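Local coordinates for protein beta-porphyranase A (Bacteroides plebeius, PDB 4AW7) that hydrolyses the sulfated red-algal polysaccharide porphyran at linkages between beta-D-galactose and alpha-L-galactose-6-sulfate, releasing mostly disaccharides, at residues Ser271-Ile276 with Asn298-Asn303; Lys42-His47 with Glu363-Val368. All blocks are in the same frame, centred on the assembly; numbering follows the deposited sequence.

Interaction 1. Residues Ser271-Ile276 with Asn298-Asn303. With GLA (alpha-D-galactopyranose), chain B; GAL (beta-D-galactopyranose), chain D.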
loop_
_atom_site.group_PDB
_atom_site.type_symbol
_atom_site.label_atom_id
_atom_site.label_comp_id
_atom_site.label_asym_id
_atom_site.label_seq_id
_atom_site.Cartn_x
_atom_site.Cartn_y
_atom_site.Cartn_z
ATOM N N SER A 271 4.857 3.973 0.992
ATOM C CA SER A 271 5.228 5.381 1.073
ATOM C C SER A 271 5.016 6.174 -0.213
ATOM O O SER A 271 5.055 7.398 -0.186
ATOM C CB SER A 271 6.657 5.534 1.637
ATOM O OG SER A 271 7.558 4.731 0.914
ATOM N N GLU A 272 4.762 5.464 -1.329
ATOM C CA GLU A 272 4.249 6.039 -2.572
ATOM C C GLU A 272 3.417 4.981 -3.280
ATOM O O GLU A 272 3.842 3.846 -3.378
ATOM C CB GLU A 272 5.346 6.433 -3.562
ATOM C CG GLU A 272 6.429 7.383 -3.030
ATOM C CD GLU A 272 7.559 7.582 -4.008
ATOM O OE1 GLU A 272 7.398 7.304 -5.216
ATOM O OE2 GLU A 272 8.646 8.012 -3.589
ATOM N N PHE A 273 2.251 5.349 -3.782
ATOM C CA PHE A 273 1.534 4.499 -4.729
ATOM C C PHE A 273 0.852 5.340 -5.801
ATOM O O PHE A 273 0.334 6.415 -5.522
ATOM C CB PHE A 273 0.584 3.495 -4.089
ATOM C CG PHE A 273 -0.632 4.049 -3.380
ATOM C CD1 PHE A 273 -0.574 4.464 -2.035
ATOM C CD2 PHE A 273 -1.872 4.112 -4.020
ATOM C CE1 PHE A 273 -1.705 4.878 -1.369
ATOM C CE2 PHE A 273 -3.004 4.509 -3.328
ATOM C CZ PHE A 273 -2.934 4.900 -2.027
ATOM N N GLY A 274 0.841 4.850 -7.025
ATOM C CA GLY A 274 0.217 5.589 -8.093
ATOM C C GLY A 274 0.491 4.999 -9.456
ATOM O O GLY A 274 0.650 3.785 -9.611
ATOM N N GLY A 275 0.584 5.887 -10.449
ATOM C CA GLY A 275 0.825 5.508 -11.824
ATOM C C GLY A 275 1.944 6.336 -12.407
ATOM O O GLY A 275 2.166 7.496 -12.002
ATOM N N ILE A 276 2.632 5.750 -13.379
ATOM C CA ILE A 276 3.676 6.446 -14.124
ATOM C C ILE A 276 3.311 6.315 -15.585
ATOM O O ILE A 276 3.211 5.202 -16.081
ATOM C CB ILE A 276 5.057 5.856 -13.877
ATOM C CG1 ILE A 276 5.429 5.893 -12.423
ATOM C CG2 ILE A 276 6.113 6.675 -14.642
ATOM C CD1 ILE A 276 6.490 4.878 -12.055
ATOM N N ASN A 298 -7.143 4.454 -6.895
ATOM C CA ASN A 298 -8.289 3.629 -6.536
ATOM C C ASN A 298 -7.993 2.140 -6.566
ATOM O O ASN A 298 -8.362 1.387 -5.658
ATOM C CB ASN A 298 -9.483 3.992 -7.400
ATOM C CG ASN A 298 -10.203 5.249 -6.922
ATOM O OD1 ASN A 298 -10.342 5.464 -5.718
ATOM N ND2 ASN A 298 -10.666 6.080 -7.878
ATOM N N HIS A 299 -7.318 1.666 -7.616
ATOM C CA HIS A 299 -7.099 0.229 -7.687
ATOM C C HIS A 299 -6.247 -0.304 -6.534
ATOM O O HIS A 299 -6.492 -1.395 -5.993
ATOM C CB HIS A 299 -6.433 -0.172 -9.006
ATOM C CG HIS A 299 -7.257 0.081 -10.228
ATOM N ND1 HIS A 299 -8.601 -0.203 -10.314
ATOM C CD2 HIS A 299 -6.893 0.535 -11.443
ATOM C CE1 HIS A 299 -9.023 0.083 -11.534
ATOM N NE2 HIS A 299 -8.004 0.529 -12.240
ATOM N N PHE A 300 -5.231 0.448 -6.134
ATOM C CA PHE A 300 -4.387 0.054 -5.024
ATOM C C PHE A 300 -5.095 0.234 -3.670
ATOM O O PHE A 300 -4.869 -0.533 -2.750
ATOM C CB PHE A 300 -3.074 0.846 -4.973
ATOM C CG PHE A 300 -2.079 0.452 -6.036
ATOM C CD1 PHE A 300 -1.551 -0.847 -6.118
ATOM C CD2 PHE A 300 -1.634 1.382 -6.944
ATOM C CE1 PHE A 300 -0.633 -1.153 -7.067
ATOM C CE2 PHE A 300 -0.684 1.077 -7.911
ATOM C CZ PHE A 300 -0.193 -0.202 -8.011
ATOM N N LEU A 301 -5.942 1.245 -3.564
ATOM C CA LEU A 301 -6.560 1.592 -2.300
ATOM C C LEU A 301 -7.311 0.421 -1.698
ATOM O O LEU A 301 -7.245 0.189 -0.504
ATOM C CB LEU A 301 -7.505 2.783 -2.492
ATOM C CG LEU A 301 -8.299 3.263 -1.292
ATOM C CD1 LEU A 301 -7.375 3.791 -0.180
ATOM C CD2 LEU A 301 -9.278 4.345 -1.738
ATOM N N PHE A 302 -8.046 -0.313 -2.512
ATOM C CA PHE A 302 -8.883 -1.374 -1.963
ATOM C C PHE A 302 -8.029 -2.498 -1.379
ATOM O O PHE A 302 -8.369 -3.044 -0.314
ATOM C CB PHE A 302 -9.836 -1.940 -3.040
ATOM C CG PHE A 302 -11.019 -1.047 -3.379
ATOM C CD1 PHE A 302 -10.861 0.164 -4.062
ATOM C CD2 PHE A 302 -12.308 -1.419 -3.040
ATOM C CE1 PHE A 302 -11.923 0.973 -4.345
ATOM C CE2 PHE A 302 -13.373 -0.625 -3.341
ATOM C CZ PHE A 302 -13.189 0.583 -4.003
ATOM N N ASN A 303 -6.912 -2.845 -2.031
ATOM C CA ASN A 303 -5.898 -3.792 -1.514
ATOM C C ASN A 303 -5.471 -3.313 -0.139
ATOM O O ASN A 303 -5.465 -4.048 0.854
ATOM C CB ASN A 303 -4.717 -3.809 -2.555
ATOM C CG ASN A 303 -3.451 -4.549 -2.115
ATOM O OD1 ASN A 303 -3.257 -4.891 -0.936
ATOM N ND2 ASN A 303 -2.532 -4.812 -3.095
HETATM C C1 GLA B . 9.817 6.881 -7.098
HETATM C C2 GLA B . 10.468 8.180 -6.587
HETATM C C3 GLA B . 9.609 9.389 -6.912
HETATM C C4 GLA B . 9.111 9.368 -8.335
HETATM C C5 GLA B . 8.395 8.034 -8.606
HETATM C C6 GLA B . 7.610 8.118 -9.966
HETATM O O1 GLA B . 8.809 6.364 -6.339
HETATM O O2 GLA B . 10.743 8.065 -5.154
HETATM O O3 GLA B . 10.337 10.584 -6.812
HETATM O O4 GLA B . 10.215 9.543 -9.245
HETATM O O5 GLA B . 9.455 6.981 -8.463
HETATM O O6 GLA B . 6.222 8.591 -9.672
HETATM C C1 GAL D . 9.817 6.881 -7.098
HETATM C C2 GAL D . 10.468 8.180 -6.587
HETATM C C3 GAL D . 9.609 9.389 -6.912
HETATM C C4 GAL D . 9.111 9.368 -8.335
HETATM C C5 GAL D . 8.395 8.034 -8.606
HETATM C C6 GAL D . 7.610 8.118 -9.966
HETATM O O1 GAL D . 10.743 5.765 -6.786
HETATM O O2 GAL D . 10.743 8.065 -5.154
HETATM O O3 GAL D . 10.337 10.584 -6.812
HETATM O O4 GAL D . 10.215 9.543 -9.245
HETATM O O5 GAL D . 9.455 6.981 -8.463
HETATM O O6 GAL D . 6.222 8.591 -9.672
#

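Interaction 2. Residues Lys42-His47 with Glu363-Val368. With L6S (6-O-sulfo-alpha-L-galactopyranose), chain C.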
loop_
_atom_site.group_PDB
_atom_site.type_symbol
_atom_site.label_atom_id
_atom_site.label_comp_id
_atom_site.label_asym_id
_atom_site.label_seq_id
_atom_site.Cartn_x
_atom_site.Cartn_y
_atom_site.Cartn_z
ATOM N N LYS A 42 -4.687 6.517 7.380
ATOM C CA LYS A 42 -3.839 5.505 6.732
ATOM C C LYS A 42 -3.901 5.531 5.226
ATOM O O LYS A 42 -3.081 4.869 4.597
ATOM C CB LYS A 42 -4.132 4.096 7.295
ATOM C CG LYS A 42 -3.649 3.936 8.728
ATOM C CD LYS A 42 -3.866 2.560 9.299
ATOM C CE LYS A 42 -3.200 2.393 10.673
ATOM N NZ LYS A 42 -3.239 0.969 11.107
ATOM N N TYR A 43 -4.821 6.296 4.645
ATOM C CA TYR A 43 -5.140 6.255 3.212
ATOM C C TYR A 43 -5.244 7.587 2.523
ATOM O O TYR A 43 -4.652 7.790 1.458
ATOM C CB TYR A 43 -6.449 5.450 2.972
ATOM C CG TYR A 43 -6.375 4.075 3.560
ATOM C CD1 TYR A 43 -5.545 3.095 2.983
ATOM C CD2 TYR A 43 -7.023 3.740 4.725
ATOM C CE1 TYR A 43 -5.397 1.857 3.564
ATOM C CE2 TYR A 43 -6.888 2.501 5.314
ATOM C CZ TYR A 43 -6.069 1.547 4.723
ATOM O OH TYR A 43 -5.914 0.328 5.367
ATOM N N PHE A 44 -6.064 8.484 3.074
ATOM C CA PHE A 44 -6.415 9.718 2.391
ATOM C C PHE A 44 -5.448 10.819 2.749
ATOM O O PHE A 44 -5.717 11.657 3.625
ATOM C CB PHE A 44 -7.898 10.064 2.654
ATOM C CG PHE A 44 -8.817 8.939 2.273
ATOM C CD1 PHE A 44 -8.840 8.474 0.960
ATOM C CD2 PHE A 44 -9.548 8.243 3.221
ATOM C CE1 PHE A 44 -9.609 7.371 0.615
ATOM C CE2 PHE A 44 -10.322 7.171 2.852
ATOM C CZ PHE A 44 -10.339 6.751 1.548
ATOM N N ASN A 45 -4.296 10.741 2.113
ATOM C CA ASN A 45 -3.132 11.580 2.356
ATOM C C ASN A 45 -2.658 12.119 1.018
ATOM O O ASN A 45 -2.956 11.573 -0.038
ATOM C CB ASN A 45 -2.014 10.763 3.013
ATOM C CG ASN A 45 -2.433 10.194 4.353
ATOM O OD1 ASN A 45 -2.967 10.930 5.191
ATOM N ND2 ASN A 45 -2.229 8.887 4.593
ATOM N N ILE A 46 -1.845 13.169 1.093
ATOM C CA ILE A 46 -1.058 13.632 -0.043
ATOM C C ILE A 46 0.440 13.495 0.302
ATOM O O ILE A 46 0.835 13.452 1.458
ATOM C CB ILE A 46 -1.381 15.083 -0.505
ATOM C CG1 ILE A 46 -1.293 16.095 0.658
ATOM C CG2 ILE A 46 -2.711 15.112 -1.173
ATOM C CD1 ILE A 46 -1.384 17.575 0.251
ATOM N N HIS A 47 1.253 13.414 -0.740
ATOM C CA HIS A 47 2.697 13.263 -0.626
ATOM C C HIS A 47 3.329 14.648 -0.458
ATOM O O HIS A 47 3.895 15.223 -1.388
ATOM C CB HIS A 47 3.230 12.519 -1.884
ATOM C CG HIS A 47 4.660 12.116 -1.770
ATOM N ND1 HIS A 47 5.692 12.993 -1.976
ATOM C CD2 HIS A 47 5.239 10.943 -1.395
ATOM C CE1 HIS A 47 6.847 12.372 -1.758
ATOM N NE2 HIS A 47 6.607 11.118 -1.402
ATOM N N GLU A 363 -12.525 13.890 -3.492
ATOM C CA GLU A 363 -13.979 14.132 -3.485
ATOM C C GLU A 363 -14.741 12.803 -3.386
ATOM O O GLU A 363 -15.670 12.664 -2.590
ATOM C CB GLU A 363 -14.408 14.891 -4.734
ATOM C CG GLU A 363 -15.859 15.384 -4.628
ATOM C CD GLU A 363 -15.977 16.531 -3.599
ATOM O OE1 GLU A 363 -15.277 17.489 -3.773
ATOM O OE2 GLU A 363 -16.742 16.478 -2.589
ATOM N N LEU A 364 -14.301 11.809 -4.157
ATOM C CA LEU A 364 -14.982 10.536 -4.206
ATOM C C LEU A 364 -15.075 9.907 -2.807
ATOM O O LEU A 364 -16.086 9.277 -2.464
ATOM C CB LEU A 364 -14.207 9.584 -5.145
ATOM C CG LEU A 364 -14.646 8.139 -5.265
ATOM C CD1 LEU A 364 -16.047 8.092 -5.909
ATOM C CD2 LEU A 364 -13.653 7.318 -6.060
ATOM N N TRP A 365 -13.996 10.032 -2.044
ATOM C CA TRP A 365 -13.884 9.426 -0.734
ATOM C C TRP A 365 -14.212 10.351 0.419
ATOM O O TRP A 365 -14.092 9.988 1.579
ATOM C CB TRP A 365 -12.480 8.824 -0.577
ATOM C CG TRP A 365 -12.261 7.650 -1.495
ATOM C CD1 TRP A 365 -11.604 7.642 -2.673
ATOM C CD2 TRP A 365 -12.767 6.326 -1.301
ATOM N NE1 TRP A 365 -11.665 6.396 -3.233
ATOM C CE2 TRP A 365 -12.371 5.564 -2.401
ATOM C CE3 TRP A 365 -13.481 5.712 -0.279
ATOM C CZ2 TRP A 365 -12.664 4.204 -2.509
ATOM C CZ3 TRP A 365 -13.789 4.352 -0.405
ATOM C CH2 TRP A 365 -13.346 3.627 -1.509
ATOM N N LYS A 366 -14.668 11.566 0.129
ATOM C CA LYS A 366 -14.913 12.514 1.207
ATOM C C LYS A 366 -16.020 11.996 2.129
ATOM O O LYS A 366 -17.013 11.412 1.690
ATOM C CB LYS A 366 -15.264 13.902 0.645
ATOM C CG LYS A 366 -15.293 15.016 1.733
ATOM C CD LYS A 366 -15.553 16.370 1.061
ATOM C CE LYS A 366 -16.030 17.483 2.006
ATOM N NZ LYS A 366 -16.072 18.766 1.315
ATOM N N ASN A 367 -15.819 12.178 3.418
ATOM C CA ASN A 367 -16.743 11.725 4.468
ATOM C C ASN A 367 -16.826 10.241 4.699
ATOM O O ASN A 367 -17.450 9.816 5.656
ATOM C CB ASN A 367 -18.144 12.361 4.310
ATOM C CG ASN A 367 -18.096 13.887 4.513
ATOM O OD1 ASN A 367 -17.701 14.349 5.570
ATOM N ND2 ASN A 367 -18.464 14.619 3.505
ATOM N N VAL A 368 -16.163 9.438 3.870
ATOM C CA VAL A 368 -16.230 7.992 4.031
ATOM C C VAL A 368 -15.440 7.599 5.279
ATOM O O VAL A 368 -14.255 7.873 5.397
ATOM C CB VAL A 368 -15.711 7.229 2.799
ATOM C CG1 VAL A 368 -15.687 5.713 3.054
ATOM C CG2 VAL A 368 -16.532 7.575 1.549
HETATM O O1S L6S C . 6.316 15.379 -3.683
HETATM O O2S L6S C . 6.194 16.654 -5.780
HETATM O O3S L6S C . 8.057 16.961 -4.209
HETATM C C1 L6S C . 10.679 11.155 -5.390
HETATM C C2 L6S C . 11.975 11.909 -5.587
HETATM C C3 L6S C . 11.738 13.091 -6.540
HETATM C C4 L6S C . 10.623 14.019 -5.925
HETATM C C5 L6S C . 9.373 13.165 -5.681
HETATM C C6 L6S C . 8.394 13.933 -4.765
HETATM O O2 L6S C . 13.027 11.038 -6.050
HETATM O O3 L6S C . 12.940 13.841 -6.772
HETATM O O4 L6S C . 11.126 14.560 -4.693
HETATM O O5 L6S C . 9.617 11.962 -4.942
HETATM O O6 L6S C . 7.797 14.973 -5.524
HETATM S S1 L6S C . 7.018 16.041 -4.752
#

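Interaction 1. Residues Ser271-Ile276 with Asn298-Asn303
The F273 and F300 side chains pass antiparallel to one another where strand 268-276 meets helix 293-305. The axes of the two short segments come within 8.3 Å and run at 144°, closer to antiparallel than to perpendicular. The two rings do not stack: the tightest contact joins the ring atom CD2 of F273 to the methylene CB of F300, 3.6 Å apart, so the F273 ring sits obliquely beside the base of the other side chain. Chi1 of 67° places the F273 ring between its backbone N and carbonyl carbon, and CE2 of that ring comes within 4.4 Å of L301 N, near the helix backbone.

On F300, CG stands anti to the carbonyl carbon (chi1 -73°), and the ring reaches along the strand to G274. There its edge meets a backbone oxygen close to the ring plane, CE2 lying 3.5 Å from G274 O. F300 also touches L230 and D232 on the adjoining strand 225-233. An alanine in place of F300 would keep the CB that F273 touches, but would probably leave a gap beside G274 O, L230 and D232.

The neighbouring residue, E272, faces the sugar, which is modelled as overlapping alpha and beta anomers of galactose that share O2 and O6. Its OE2 lies 2.6 Å from that O2 and is salt-bridged to R69, while OE1 is hydrogen-bonded to Y231. I276 lines the same pocket further along, its CG1 3.9 Å from the shared O6. An apolar strand-helix interface on the outside and an inferred nucleophile on the strand beside it are characteristic of the (beta/alpha)8 barrel of retaining glycosidases, here a beta-alpha unit with E272 on the seventh strand.

Interaction 2. Residues Lys42-His47 with Glu363-Val368
W365 O accepts two bonds: V368 N donates to it at 3.1 Å, closing a type II beta turn, and R40 NH1 binds it as well. The same R40 NH1 also reaches V368 O, so the turn that follows helix 359-365 is tied down at both ends. This helix comes after the last parallel strand of the (beta/alpha)8 barrel, while strand 45-46 is the first, and the contact therefore lies where the barrel closes on itself.

The meeting is carried by two aromatic side chains that run nearly perpendicular while their ring planes stay within 27° of parallel. F44 lays its ring tip over one face of the W365 indole, toward the rim; CE1 comes to 3.4 Å from W365 CG and is equally near W365 CB. The centroids of the F44 ring and of the five-membered ring of W365 are 5.0 Å apart, an offset arrangement in which they barely overlap. F44 CG stands anti to its carbonyl carbon (chi1 -55°), which sends the ring toward the helix end. V368 CG1 lies at the indole edge, in its plane. F44 is also the centre of an inverse gamma turn, with a weak N45 N to Y43 O bond of 3.0 Å, and Y43 CB sits over the centre of the F44 ring.

Beyond this bend the chain enters the short, weakly bonded strand 45-46, where N45 ND2 bonds to S314 O of the eighth strand, 311-316, and it emerges at the substrate. Bonds at both nitrogens of H47, from NE2 to R69 NH1 and from ND1 to the sulfated L6S residue, set the imidazole's rotation. H47 ND1 donates a bent bond of 3.0 Å and 141° to the sulfate oxygen O1S of L6S, which lies near the imidazole plane at its edge.

The two interactions lie about 12 Å apart between centres, and interaction 1 is nested within the long loop of chain that interaction 2 closes. Both reach the parallel barrel sheet, one at its seventh strand, the other at its first. They touch through helix 293-305: N298 OD1 is 3.0 Å from W365 NE1, a probable hydrogen bond, while L301 packs with CD2 3.4 Å from W365 CE2 and CD1 3.7 Å from Y43 CB. One helix thus packs on strand 268-276 and on the aromatic pair. At the substrate side, R69 binds both E272 and H47, linking the inferred nucleophile to a sulfate-binding residue.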